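Local coordinates for hypothetical protein, GDSL-like Lipase/Acylhydrolase family protein (Bacteroides uniformis, PDB 4M8K) that is probably a GDSL-family lipase or acylhydrolase that cleaves ester bonds, at residues D123-A128 / S172-E177; I166-N171 / D180-I185; L26-S31 / G119-S124. One frame throughout, in Å; residues are numbered along the deposited sequence.

Interaction 1 of 3, residues D123-A128 / S172-E177; sequences DSWAGA and SELSEE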
loop_
_atom_site.group_PDB
_atom_site.type_symbol
_atom_site.label_atom_id
_atom_site.label_comp_id
_atom_site.label_asym_id
_atom_site.label_seq_id
_atom_site.Cartn_x
_atom_site.Cartn_y
_atom_site.Cartn_z
ATOM N N ASP A 123 3.301 10.572 -1.796
ATOM C CA ASP A 123 4.036 11.476 -0.895
ATOM C C ASP A 123 5.303 11.962 -1.584
ATOM O O ASP A 123 5.647 13.157 -1.529
ATOM C CB ASP A 123 4.366 10.806 0.439
ATOM C CG ASP A 123 3.117 10.264 1.138
ATOM O OD1 ASP A 123 2.545 9.255 0.622
ATOM O OD2 ASP A 123 2.647 10.868 2.170
ATOM N N SER A 124 5.980 11.049 -2.290
ATOM C CA SER A 124 7.191 11.391 -3.051
ATOM C C SER A 124 6.884 12.289 -4.230
ATOM O O SER A 124 7.474 13.353 -4.376
ATOM C CB SER A 124 7.884 10.129 -3.502
ATOM O OG SER A 124 9.174 10.409 -3.998
ATOM N N TRP A 125 5.952 11.873 -5.077
ATOM C CA TRP A 125 5.659 12.651 -6.264
ATOM C C TRP A 125 5.055 14.000 -5.945
ATOM O O TRP A 125 5.300 14.937 -6.668
ATOM C CB TRP A 125 4.704 11.931 -7.141
ATOM C CG TRP A 125 5.217 10.701 -7.797
ATOM C CD1 TRP A 125 6.483 10.238 -7.832
ATOM C CD2 TRP A 125 4.441 9.820 -8.620
ATOM N NE1 TRP A 125 6.557 9.083 -8.588
ATOM C CE2 TRP A 125 5.309 8.807 -9.087
ATOM C CE3 TRP A 125 3.087 9.763 -8.962
ATOM C CZ2 TRP A 125 4.858 7.744 -9.885
ATOM C CZ3 TRP A 125 2.631 8.706 -9.770
ATOM C CH2 TRP A 125 3.527 7.733 -10.247
ATOM N N ALA A 126 4.282 14.116 -4.863
ATOM C CA ALA A 126 3.704 15.423 -4.520
ATOM C C ALA A 126 4.631 16.353 -3.746
ATOM O O ALA A 126 4.300 17.524 -3.577
ATOM C CB ALA A 126 2.408 15.237 -3.729
ATOM N N GLY A 127 5.786 15.858 -3.304
ATOM C CA GLY A 127 6.717 16.693 -2.597
ATOM C C GLY A 127 6.225 17.059 -1.208
ATOM O O GLY A 127 6.469 18.141 -0.731
ATOM N N ALA A 128 5.539 16.138 -0.551
ATOM C CA ALA A 128 5.032 16.381 0.785
ATOM C C ALA A 128 6.215 16.571 1.703
ATOM O O ALA A 128 7.259 15.975 1.478
ATOM C CB ALA A 128 4.140 15.223 1.256
ATOM N N SER A 172 9.817 1.183 -6.213
ATOM C CA SER A 172 11.081 1.667 -6.746
ATOM C C SER A 172 10.926 3.107 -7.221
ATOM O O SER A 172 9.813 3.582 -7.457
ATOM C CB SER A 172 11.522 0.779 -7.903
ATOM O OG SER A 172 10.514 0.787 -8.900
ATOM N N GLU A 173 12.065 3.784 -7.363
ATOM C CA GLU A 173 12.179 5.103 -8.009
ATOM C C GLU A 173 11.519 6.241 -7.223
ATOM O O GLU A 173 11.143 7.245 -7.778
ATOM C CB GLU A 173 11.666 5.025 -9.451
ATOM C CG GLU A 173 12.417 3.956 -10.251
ATOM C CD GLU A 173 11.843 3.755 -11.640
ATOM O OE1 GLU A 173 10.741 3.223 -11.769
ATOM O OE2 GLU A 173 12.498 4.124 -12.613
ATOM N N LEU A 174 11.411 6.087 -5.914
ATOM C CA LEU A 174 10.954 7.195 -5.054
ATOM C C LEU A 174 12.111 8.028 -4.515
ATOM O O LEU A 174 13.253 7.613 -4.571
ATOM C CB LEU A 174 10.118 6.652 -3.902
ATOM C CG LEU A 174 8.873 5.831 -4.318
ATOM C CD1 LEU A 174 8.052 5.553 -3.072
ATOM C CD2 LEU A 174 8.008 6.476 -5.398
ATOM N N SER A 175 11.813 9.198 -3.959
ATOM C CA SER A 175 12.854 10.023 -3.355
ATOM C C SER A 175 13.643 9.244 -2.361
ATOM O O SER A 175 13.140 8.341 -1.725
ATOM C CB SER A 175 12.246 11.270 -2.677
ATOM O OG SER A 175 11.492 10.995 -1.533
ATOM N N GLU A 176 14.907 9.643 -2.220
ATOM C CA GLU A 176 15.796 9.110 -1.220
ATOM C C GLU A 176 15.202 9.234 0.147
ATOM O O GLU A 176 15.222 8.302 0.921
ATOM C CB GLU A 176 17.109 9.892 -1.243
ATOM C CG GLU A 176 18.297 9.082 -0.764
ATOM C CD GLU A 176 19.648 9.739 -1.104
ATOM O OE1 GLU A 176 19.852 10.969 -0.875
ATOM O OE2 GLU A 176 20.508 9.006 -1.613
ATOM N N GLU A 177 14.653 10.388 0.450
ATOM C CA GLU A 177 14.066 10.624 1.782
ATOM C C GLU A 177 12.833 9.760 2.099
ATOM O O GLU A 177 12.753 9.228 3.188
ATOM C CB GLU A 177 13.757 12.106 1.971
ATOM C CG GLU A 177 15.047 12.869 2.187
ATOM C CD GLU A 177 14.882 14.374 2.156
ATOM O OE1 GLU A 177 13.736 14.865 2.101
ATOM O OE2 GLU A 177 15.918 15.070 2.173
HETATM O O HOH W 1 8.857 7.450 -9.283
#

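Interaction 2 of 3, residues I166-N171 / D180-I185; sequences IYNITN and DSMDEI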
loop_
_atom_site.group_PDB
_atom_site.type_symbol
_atom_site.label_atom_id
_atom_site.label_comp_id
_atom_site.label_asym_id
_atom_site.label_seq_id
_atom_site.Cartn_x
_atom_site.Cartn_y
_atom_site.Cartn_z
ATOM N N ILE A 166 1.892 -7.721 9.198
ATOM C CA ILE A 166 1.872 -6.506 8.417
ATOM C C ILE A 166 3.187 -6.403 7.674
ATOM O O ILE A 166 4.255 -6.594 8.273
ATOM C CB ILE A 166 1.721 -5.279 9.310
ATOM C CG1 ILE A 166 0.474 -5.410 10.192
ATOM C CG2 ILE A 166 1.730 -4.005 8.472
ATOM C CD1 ILE A 166 0.410 -4.396 11.320
ATOM N N TYR A 167 3.079 -6.208 6.368
ATOM C CA TYR A 167 4.194 -6.029 5.456
ATOM C C TYR A 167 4.080 -4.711 4.739
ATOM O O TYR A 167 2.971 -4.330 4.269
ATOM C CB TYR A 167 4.199 -7.151 4.411
ATOM C CG TYR A 167 4.431 -8.523 4.983
ATOM C CD1 TYR A 167 3.384 -9.278 5.446
ATOM C CD2 TYR A 167 5.703 -9.073 5.027
ATOM C CE1 TYR A 167 3.586 -10.548 5.963
ATOM C CE2 TYR A 167 5.928 -10.328 5.579
ATOM C CZ TYR A 167 4.872 -11.059 6.055
ATOM O OH TYR A 167 5.080 -12.318 6.568
ATOM N N ASN A 168 5.170 -3.961 4.713
ATOM C CA ASN A 168 5.248 -2.754 3.946
ATOM C C ASN A 168 5.880 -3.042 2.570
ATOM O O ASN A 168 6.810 -3.857 2.451
ATOM C CB ASN A 168 6.088 -1.703 4.626
ATOM C CG ASN A 168 5.914 -0.323 3.982
ATOM O OD1 ASN A 168 4.804 0.264 4.010
ATOM N ND2 ASN A 168 6.977 0.216 3.438
ATOM N N ILE A 169 5.383 -2.352 1.564
ATOM C CA ILE A 169 5.895 -2.529 0.211
ATOM C C ILE A 169 6.370 -1.161 -0.291
ATOM O O ILE A 169 5.543 -0.232 -0.424
ATOM C CB ILE A 169 4.835 -3.072 -0.716
ATOM C CG1 ILE A 169 4.366 -4.469 -0.306
ATOM C CG2 ILE A 169 5.356 -3.167 -2.158
ATOM C CD1 ILE A 169 3.108 -4.924 -1.095
ATOM N N THR A 170 7.681 -1.051 -0.552
ATOM C CA THR A 170 8.316 0.195 -1.061
ATOM C C THR A 170 8.509 0.176 -2.575
ATOM O O THR A 170 9.316 -0.589 -3.126
ATOM C CB THR A 170 9.668 0.468 -0.360
ATOM O OG1 THR A 170 9.452 0.627 1.039
ATOM C CG2 THR A 170 10.345 1.745 -0.901
ATOM N N ASN A 171 7.725 0.997 -3.272
ATOM C CA ASN A 171 7.933 1.226 -4.695
ATOM C C ASN A 171 9.387 1.583 -5.025
ATOM O O ASN A 171 10.089 2.234 -4.238
ATOM C CB ASN A 171 7.029 2.341 -5.203
ATOM C CG ASN A 171 6.904 2.369 -6.719
ATOM O OD1 ASN A 171 7.337 1.451 -7.403
ATOM N ND2 ASN A 171 6.331 3.435 -7.243
ATOM N N ASP A 180 14.237 5.992 2.335
ATOM C CA ASP A 180 15.022 5.754 3.531
ATOM C C ASP A 180 14.123 5.829 4.769
ATOM O O ASP A 180 14.296 5.060 5.747
ATOM C CB ASP A 180 16.160 6.784 3.672
ATOM C CG ASP A 180 17.323 6.565 2.699
ATOM O OD1 ASP A 180 17.392 5.496 2.068
ATOM O OD2 ASP A 180 18.167 7.484 2.593
ATOM N N SER A 181 13.217 6.800 4.772
ATOM C CA SER A 181 12.323 6.987 5.924
ATOM C C SER A 181 11.451 5.742 6.150
ATOM O O SER A 181 11.325 5.269 7.278
ATOM C CB SER A 181 11.445 8.228 5.762
ATOM O OG SER A 181 12.222 9.433 5.695
HETATM N N MSE A 182 10.851 5.190 5.097
HETATM C CA MSE A 182 10.003 3.975 5.274
HETATM C C MSE A 182 10.848 2.816 5.798
HETATM O O MSE A 182 10.405 2.057 6.656
HETATM C CB MSE A 182 9.288 3.599 3.983
HETATM C CG MSE A 182 8.064 4.452 3.889
HETATM SE SE MSE A 182 6.801 3.933 2.480
HETATM C CE MSE A 182 7.998 4.025 0.930
ATOM N N ASP A 183 12.098 2.701 5.363
ATOM C CA ASP A 183 12.890 1.552 5.788
ATOM C C ASP A 183 13.249 1.685 7.255
ATOM O O ASP A 183 13.161 0.731 8.006
ATOM C CB ASP A 183 14.139 1.398 4.938
ATOM C CG ASP A 183 14.717 0.001 5.032
ATOM O OD1 ASP A 183 14.028 -0.980 4.809
ATOM O OD2 ASP A 183 15.863 -0.143 5.354
ATOM N N GLU A 184 13.653 2.880 7.645
ATOM C CA GLU A 184 13.984 3.172 9.046
ATOM C C GLU A 184 12.774 2.987 9.991
ATOM O O GLU A 184 12.873 2.421 11.085
ATOM C CB GLU A 184 14.497 4.605 9.168
ATOM C CG GLU A 184 14.630 5.101 10.609
ATOM C CD GLU A 184 15.614 4.290 11.446
ATOM O OE1 GLU A 184 16.286 3.366 10.933
ATOM O OE2 GLU A 184 15.749 4.579 12.645
ATOM N N ILE A 185 11.631 3.510 9.576
ATOM C CA ILE A 185 10.421 3.406 10.378
ATOM C C ILE A 185 9.897 1.964 10.430
ATOM O O ILE A 185 9.497 1.518 11.533
ATOM C CB ILE A 185 9.316 4.414 9.883
ATOM C CG1 ILE A 185 9.816 5.845 10.040
ATOM C CG2 ILE A 185 8.038 4.250 10.676
ATOM C CD1 ILE A 185 9.011 6.881 9.301
#

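Interaction 3 of 3, residues L26-S31 / G119-S124; sequences LGDSYS and GGTNDS. With ACT (acetate ion), chain C.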
loop_
_atom_site.group_PDB
_atom_site.type_symbol
_atom_site.label_atom_id
_atom_site.label_comp_id
_atom_site.label_asym_id
_atom_site.label_seq_id
_atom_site.Cartn_x
_atom_site.Cartn_y
_atom_site.Cartn_z
ATOM N N LEU A 26 -3.828 -1.872 1.888
ATOM C CA LEU A 26 -3.989 -0.425 2.072
ATOM C C LEU A 26 -3.047 0.209 1.056
ATOM O O LEU A 26 -1.821 0.156 1.221
ATOM C CB LEU A 26 -3.648 -0.027 3.488
ATOM C CG LEU A 26 -3.880 1.413 3.865
ATOM C CD1 LEU A 26 -5.342 1.736 3.788
ATOM C CD2 LEU A 26 -3.352 1.732 5.260
ATOM N N GLY A 27 -3.614 0.699 -0.051
ATOM C CA GLY A 27 -2.822 1.099 -1.220
ATOM C C GLY A 27 -3.252 2.361 -1.902
ATOM O O GLY A 27 -4.214 3.078 -1.491
ATOM N N ASP A 28 -2.518 2.628 -2.967
ATOM C CA ASP A 28 -2.754 3.733 -3.866
ATOM C C ASP A 28 -3.103 3.178 -5.285
ATOM O O ASP A 28 -3.545 2.038 -5.393
ATOM C CB ASP A 28 -1.559 4.688 -3.852
ATOM C CG ASP A 28 -0.255 4.020 -4.295
ATOM O OD1 ASP A 28 -0.270 3.029 -5.070
ATOM O OD2 ASP A 28 0.804 4.484 -3.832
ATOM N N SER A 29 -2.893 3.964 -6.342
ATOM C CA SER A 29 -3.248 3.521 -7.720
ATOM C C SER A 29 -2.661 2.172 -8.073
ATOM O O SER A 29 -3.257 1.440 -8.853
ATOM C CB SER A 29 -2.736 4.474 -8.788
ATOM O OG SER A 29 -3.374 5.729 -8.823
ATOM N N TYR A 30 -1.468 1.842 -7.536
ATOM C CA TYR A 30 -0.727 0.638 -7.960
ATOM C C TYR A 30 -1.499 -0.645 -7.564
ATOM O O TYR A 30 -1.300 -1.721 -8.134
ATOM C CB TYR A 30 0.679 0.560 -7.341
ATOM C CG TYR A 30 1.804 1.332 -8.020
ATOM C CD1 TYR A 30 1.598 2.565 -8.597
ATOM C CD2 TYR A 30 3.102 0.818 -8.030
ATOM C CE1 TYR A 30 2.641 3.262 -9.208
ATOM C CE2 TYR A 30 4.139 1.503 -8.606
ATOM C CZ TYR A 30 3.911 2.739 -9.195
ATOM O OH TYR A 30 4.949 3.423 -9.832
ATOM N N SER A 31 -2.383 -0.492 -6.591
ATOM C CA SER A 31 -3.174 -1.599 -6.034
ATOM C C SER A 31 -4.675 -1.452 -6.325
ATOM O O SER A 31 -5.514 -2.141 -5.718
ATOM C CB SER A 31 -2.879 -1.692 -4.530
ATOM O OG SER A 31 -1.499 -1.951 -4.306
ATOM N N GLY A 119 2.222 2.134 -0.050
ATOM C CA GLY A 119 2.083 3.589 -0.174
ATOM C C GLY A 119 3.417 4.339 -0.131
ATOM O O GLY A 119 4.546 3.747 0.029
ATOM N N GLY A 120 3.282 5.641 -0.326
ATOM C CA GLY A 120 4.428 6.538 -0.352
ATOM C C GLY A 120 4.787 7.107 -1.683
ATOM O O GLY A 120 5.404 8.172 -1.758
ATOM N N THR A 121 4.369 6.442 -2.760
ATOM C CA THR A 121 4.611 7.017 -4.099
ATOM C C THR A 121 4.056 8.452 -4.245
ATOM O O THR A 121 4.725 9.351 -4.739
ATOM C CB THR A 121 4.067 6.090 -5.201
ATOM O OG1 THR A 121 4.765 4.859 -5.168
ATOM C CG2 THR A 121 4.274 6.730 -6.564
ATOM N N ASN A 122 2.830 8.675 -3.820
ATOM C CA ASN A 122 2.251 9.989 -3.940
ATOM C C ASN A 122 2.900 11.011 -2.984
ATOM O O ASN A 122 3.061 12.180 -3.347
ATOM C CB ASN A 122 0.747 9.912 -3.741
ATOM C CG ASN A 122 0.062 9.189 -4.897
ATOM O OD1 ASN A 122 0.161 9.609 -6.061
ATOM N ND2 ASN A 122 -0.613 8.101 -4.583
ATOM N N ASP A 123 3.301 10.572 -1.796
ATOM C CA ASP A 123 4.036 11.476 -0.895
ATOM C C ASP A 123 5.303 11.962 -1.584
ATOM O O ASP A 123 5.647 13.157 -1.529
ATOM C CB ASP A 123 4.366 10.806 0.439
ATOM C CG ASP A 123 3.117 10.264 1.138
ATOM O OD1 ASP A 123 2.545 9.255 0.622
ATOM O OD2 ASP A 123 2.647 10.868 2.170
ATOM N N SER A 124 5.980 11.049 -2.290
ATOM C CA SER A 124 7.191 11.391 -3.051
ATOM C C SER A 124 6.884 12.289 -4.230
ATOM O O SER A 124 7.474 13.353 -4.376
ATOM C CB SER A 124 7.884 10.129 -3.502
ATOM O OG SER A 124 9.174 10.409 -3.998
HETATM C C ACT C . -0.741 6.714 -7.659
HETATM O O ACT C . -1.164 6.953 -8.802
HETATM O OXT ACT C . -1.529 6.683 -6.713
HETATM C CH3 ACT C . 0.707 6.434 -7.390
HETATM O O HOH W 2 1.032 6.629 -2.101
HETATM O O HOH W 3 3.194 3.685 -3.307
#

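Interaction 1 of 3, residues D123-A128 / S172-E177
Ser124 reaches from the last turn of helix 121-126 to the stretch that leads into helix 176-189, where Ser175 meets it. Its CB rests on the flank of Leu174, with CD2 of that leucine 4.1 Å from Ser124 CB. One atom further out, OG accepts the backbone N-H of Ser175: Ser175 N lies 2.9 Å from Ser124 OG, and the N-H points almost straight at the oxygen (171°). The hydroxyl also comes within 3.4 Å of Ser175 OG, a long, weak contact in which the proton is not settled; Ser175 OG is itself the acceptor for the backbone N of Val178. A chi1 of -168°, which puts OG opposite the backbone N, aims the hydroxyl of Ser124 at the facing segment. Serine suits this place because it supplies an acceptor and still allows the two backbones to come close, the CA atoms of Ser124 and Ser175 being 5.8 Å apart.

Beside this bond a water carries a second link. Trp125 adds a bridge through water 1, which sits in the plane of the indole at its edge, accepts from Trp125 NE1 at 2.9 Å and donates to Glu173 O at 2.7 Å. The water thus lets the indole N-H reach the facing backbone without a direct hydrogen bond. Leu174 CD2 comes obliquely to the same ring, 4.4 Å from NE1.

The two segments meet where one helix ends and another begins. Gly127, with the positive phi that glycine tolerates readily, closes helix 121-126 in a Schellman motif, while Ser175 is the N-cap of helix 176-189, its side chain capping Val178 N and its own N-H held by Ser124.

Interaction 2 of 3, residues I166-N171 / D180-I185
Met182 lies across from Asn168 and Thr170 within a beta-alpha-beta unit, in which strand 165-170 is followed by helix 176-189 and then by strand 192-195; the contact packs the helix on the first strand. Met182 was built as selenomethionine.

The contact is by van der Waals touch. Met182 runs nearly perpendicular to the Asn168 side chain, with Asn168 ND2 3.8 Å from Met182 SE. Thr170 instead lies antiparallel alongside Met182. A long, flexible methionine suits this place, since it can bend over polar and apolar atoms alike; Phe150 of helix 146-160 touches both it and Asn168.

Hydrogen bonding is directed elsewhere, along the sheet. Asn168 ND2 and Thr170 OG1 both bond to Asn193 OD1 on the neighbouring strand, which gives the buried ND2 and OG1 a partner beside the methionine. The alternation of the strand turns Ile169 the other way, onto Val218 of helix 208-222, so helices pack on both faces of the strand, as in an alpha/beta/alpha fold.

At the tip, a bend at chi3 (-57°) brings Met182 CE equally close to Thr170 OG1 and Thr170 CG2, 3.7 Å from each.

Interaction 3 of 3, residues L26-S31 / G119-S124
The carboxylate of Asp28 and the amide of Asn122 stand nearly perpendicular, 79° apart, with Asp28 CB 3.6 Å from Asn122 ND2. On its anti side and 22° out of its plane, the carboxylate takes the N-H of Tyr30, Tyr30 N being 3.0 Å from Asp28 OD1; this is an Asx turn, helped by a chi1 of 60° that tucks CG between the backbone N and the carbonyl carbon. The amide is fixed at both ends: OD1 bonds to Tyr92 OH, while Asn122 ND2 bonds to Ser85 O and to acetate OXT, 2.7 Å away and nearly in line with the N-H. Acetate CH3 meets the Tyr30 ring obliquely and sits 3.7 Å from Thr121 CG2.

Two waters join Asp28 to the start of helix 121-126. Water 2 donates to Asp28 OD2 at 2.8 Å and accepts from Gly120 N and Asn122 N; water 3 donates to Asp28 OD2 at 2.6 Å and accepts from Thr121 N. Gly120 has backbone angles that call for glycine, and a side chain on Gly27 would collide with Ser31. With an alanine at Asp28 the Asx turn and the acceptor of both waters disappear, so the turn carrying Ser29 would probably be held less firmly against the helix start.

Ser29 N also bonds to acetate OXT, 3.1 Å away, while Ser29 OG donates to acetate O; Gly84 N and His205 NE2 bond to the acetate as well. The ion, probably from the crystallisation liquor, may mimic a bound product or anion. This set is consistent with the active site of SGNH hydrolases, with Ser29 as the likely nucleophile and Ser29 N, Gly84 N and Asn122 ND2 as the probable oxyanion hole.

Interactions 2 and 3 are buried, whereas interaction 1 lies at the surface. Helix 121-126 serves both interaction 3, at its start, and interaction 1, at its end; helix 176-189 likewise serves interactions 1 and 2. Their chemistry follows their place: a backbone-to-hydroxyl bond and a water bridge outside, van der Waals packing of a methionine on polar strand side chains in interaction 2, and a polar, water-linked, anion-binding site in interaction 3, beyond strand 22-27. The three also touch. Leu174 of interaction 1 packs on Thr121 and Met182, and Asn171, just past strand 165-170, probably hydrogen-bonds Thr121 OG1 and, more weakly, Tyr30 OH, tying the sheet to the site.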